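PDB 4WJB: putative amidohydrolase/peptidase from Burkholderia cenocepacia, which probably acts as a zinc-dependent hydrolase of the peptidase M20 family, cleaving carbon-nitrogen bonds other than peptide bonds. Local coordinates for residues His203-Gln206 with Gly207-Glu211. Sequence-based numbering, arbitrary orientation.
Sequences HIEQ and GAILE. With ZN (zinc ion), chain E.
With chi1 at 178° and chi2 at -170°, E205 stretches its side chain fully and carries the carboxylate past G207 to the first turn of helix 209-213. There each oxygen takes one backbone N-H: L210 N gives a nearly straight bond to E205 OE1 (2.8 Å, 169°), and I209 N meets the syn lone pair of E205 OE2 at 2.8 Å, more bent. An acid suits this place because the N-H groups of a helix start have no carbonyl of an earlier turn to receive them, and the helix dipole would probably stabilise the negative charge. Having no CB, G207 lets the carboxylate pack closely against its backbone, G207 C lying 3.0 Å from E205 OE2. A water donates to both E205 OE1 and G207 O and accepts from E211 N, extending the grip to a third amide. This turn joins strand 198-204 to the helix in the zinc-binding domain of the M20 fold. At the strand end, histidine serves twice: H203 NE2 binds zinc (2.2 Å), alongside H96, D107 and a water, while H203 ND1 donates in the ring plane to I204 O at 2.8 Å, helping set the ring's rotation. The extended Q206 reaches near D107, its NE2 hydrogen-bonded to S394 OG.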
ATOM      1  N   HIS A 203     -31.124   3.504 -18.724  1.00 16.66           N
ATOM      2  CA  HIS A 203     -30.343   3.741 -17.507  1.00 18.82           C
ATOM      3  C   HIS A 203     -29.346   4.882 -17.727  1.00 21.77           C
ATOM      4  O   HIS A 203     -28.858   5.089 -18.840  1.00 21.75           O
ATOM      5  CB  HIS A 203     -29.604   2.451 -17.086  1.00 19.09           C
ATOM      6  CG  HIS A 203     -29.269   2.365 -15.621  1.00 19.56           C
ATOM      7  ND1 HIS A 203     -28.237   3.080 -15.045  1.00 21.28           N
ATOM      8  CD2 HIS A 203     -29.800   1.613 -14.624  1.00 18.51           C
ATOM      9  CE1 HIS A 203     -28.165   2.791 -13.757  1.00 19.63           C
ATOM     10  NE2 HIS A 203     -29.101   1.901 -13.473  1.00 19.18           N
ATOM     11  N   ILE A 204     -29.051   5.635 -16.674  1.00 22.64           N
ATOM     12  CA  ILE A 204     -28.000   6.636 -16.761  1.00 21.50           C
ATOM     13  C   ILE A 204     -26.661   5.923 -16.922  1.00 21.92           C
ATOM     14  O   ILE A 204     -26.506   4.774 -16.490  1.00 22.16           O
ATOM     15  CB  ILE A 204     -27.963   7.547 -15.526  1.00 24.55           C
ATOM     16  CG1 ILE A 204     -27.607   6.735 -14.279  1.00 26.19           C
ATOM     17  CG2 ILE A 204     -29.303   8.252 -15.350  1.00 22.20           C
ATOM     18  CD1 ILE A 204     -27.265   7.585 -13.075  1.00 28.01           C
ATOM     19  N   GLU A 205     -25.700   6.596 -17.543  1.00 19.85           N
ATOM     20  CA  GLU A 205     -24.419   5.964 -17.849  1.00 23.19           C
ATOM     21  C   GLU A 205     -23.641   5.532 -16.603  1.00 23.00           C
ATOM     22  O   GLU A 205     -23.020   4.466 -16.607  1.00 22.76           O
ATOM     23  CB  GLU A 205     -23.532   6.895 -18.684  1.00 20.38           C
ATOM     24  CG  GLU A 205     -22.163   6.277 -18.982  1.00 21.18           C
ATOM     25  CD  GLU A 205     -21.174   7.248 -19.596  1.00 26.77           C
ATOM     26  OE1 GLU A 205     -21.602   8.242 -20.225  1.00 28.45           O
ATOM     27  OE2 GLU A 205     -19.960   7.004 -19.449  1.00 28.17           O
ATOM     28  N   GLN A 206     -23.687   6.358 -15.555  1.00 20.48           N
ATOM     29  CA  GLN A 206     -22.853   6.190 -14.355  1.00 24.30           C
ATOM     30  C   GLN A 206     -21.380   6.370 -14.716  1.00 25.26           C
ATOM     31  O   GLN A 206     -20.482   5.781 -14.102  1.00 24.64           O
ATOM     32  CB  GLN A 206     -23.084   4.829 -13.683  1.00 23.74           C
ATOM     33  CG  GLN A 206     -24.535   4.557 -13.281  1.00 24.48           C
ATOM     34  CD  GLN A 206     -24.706   3.231 -12.549  1.00 29.13           C
ATOM     35  OE1 GLN A 206     -24.268   2.185 -13.031  1.00 30.21           O
ATOM     36  NE2 GLN A 206     -25.342   3.271 -11.375  1.00 33.66           N
ATOM     37  N   GLY A 207     -21.148   7.207 -15.722  1.00 26.27           N
ATOM     38  CA  GLY A 207     -19.814   7.514 -16.202  1.00 24.88           C
ATOM     39  C   GLY A 207     -19.893   8.783 -17.026  1.00 24.80           C
ATOM     40  O   GLY A 207     -20.990   9.283 -17.286  1.00 24.84           O
ATOM     41  N   ALA A 208     -18.741   9.294 -17.445  1.00 25.71           N
ATOM     42  CA  ALA A 208     -18.654  10.607 -18.080  1.00 26.82           C
ATOM     43  C   ALA A 208     -18.391  10.538 -19.584  1.00 27.22           C
ATOM     44  O   ALA A 208     -18.071  11.549 -20.206  1.00 28.21           O
ATOM     45  CB  ALA A 208     -17.559  11.432 -17.405  1.00 27.74           C
ATOM     46  N   ILE A 209     -18.519   9.353 -20.170  1.00 27.22           N
ATOM     47  CA  ILE A 209     -18.203   9.188 -21.588  1.00 31.77           C
ATOM     48  C   ILE A 209     -19.173   9.961 -22.487  1.00 27.24           C
ATOM     49  O   ILE A 209     -18.751  10.687 -23.388  1.00 28.59           O
ATOM     50  CB  ILE A 209     -18.201   7.699 -21.987  1.00 31.59           C
ATOM     51  CG1 ILE A 209     -17.037   6.979 -21.295  1.00 26.98           C
ATOM     52  CG2 ILE A 209     -18.125   7.545 -23.503  1.00 27.47           C
ATOM     53  CD1 ILE A 209     -16.935   5.507 -21.617  1.00 29.22           C
ATOM     54  N   LEU A 210     -20.468   9.813 -22.233  1.00 25.89           N
ATOM     55  CA  LEU A 210     -21.475  10.499 -23.038  1.00 26.83           C
ATOM     56  C   LEU A 210     -21.386  12.001 -22.826  1.00 29.79           C
ATOM     57  O   LEU A 210     -21.405  12.775 -23.788  1.00 29.92           O
ATOM     58  CB  LEU A 210     -22.883   9.994 -22.704  1.00 24.37           C
ATOM     59  CG  LEU A 210     -23.186   8.558 -23.135  1.00 23.58           C
ATOM     60  CD1 LEU A 210     -24.623   8.168 -22.790  1.00 22.17           C
ATOM     61  CD2 LEU A 210     -22.921   8.388 -24.628  1.00 26.74           C
ATOM     62  N   GLU A 211     -21.266  12.409 -21.566  1.00 26.65           N
ATOM     63  CA  GLU A 211     -21.237  13.824 -21.220  1.00 37.59           C
ATOM     64  C   GLU A 211     -20.059  14.539 -21.867  1.00 29.45           C
ATOM     65  O   GLU A 211     -20.212  15.631 -22.410  1.00 32.89           O
ATOM     66  CB  GLU A 211     -21.180  14.006 -19.704  1.00 40.28           C
ATOM     67  CG  GLU A 211     -21.280  15.453 -19.256  1.00 45.00           C
ATOM     68  CD  GLU A 211     -20.838  15.647 -17.818  1.00 50.87           C
ATOM     69  OE1 GLU A 211     -19.972  14.872 -17.356  1.00 50.22           O
ATOM     70  OE2 GLU A 211     -21.352  16.570 -17.152  1.00 54.23           O
TER
HETATM   71 ZN    ZN E 501     -28.950   0.998 -11.522  0.72 30.64          ZN
HETATM   72  O   HOH W   1     -21.957  10.597 -19.282  1.00 21.30           O
HETATM   73  O   HOH W   2     -28.699  -0.847 -12.512  1.00 26.12           O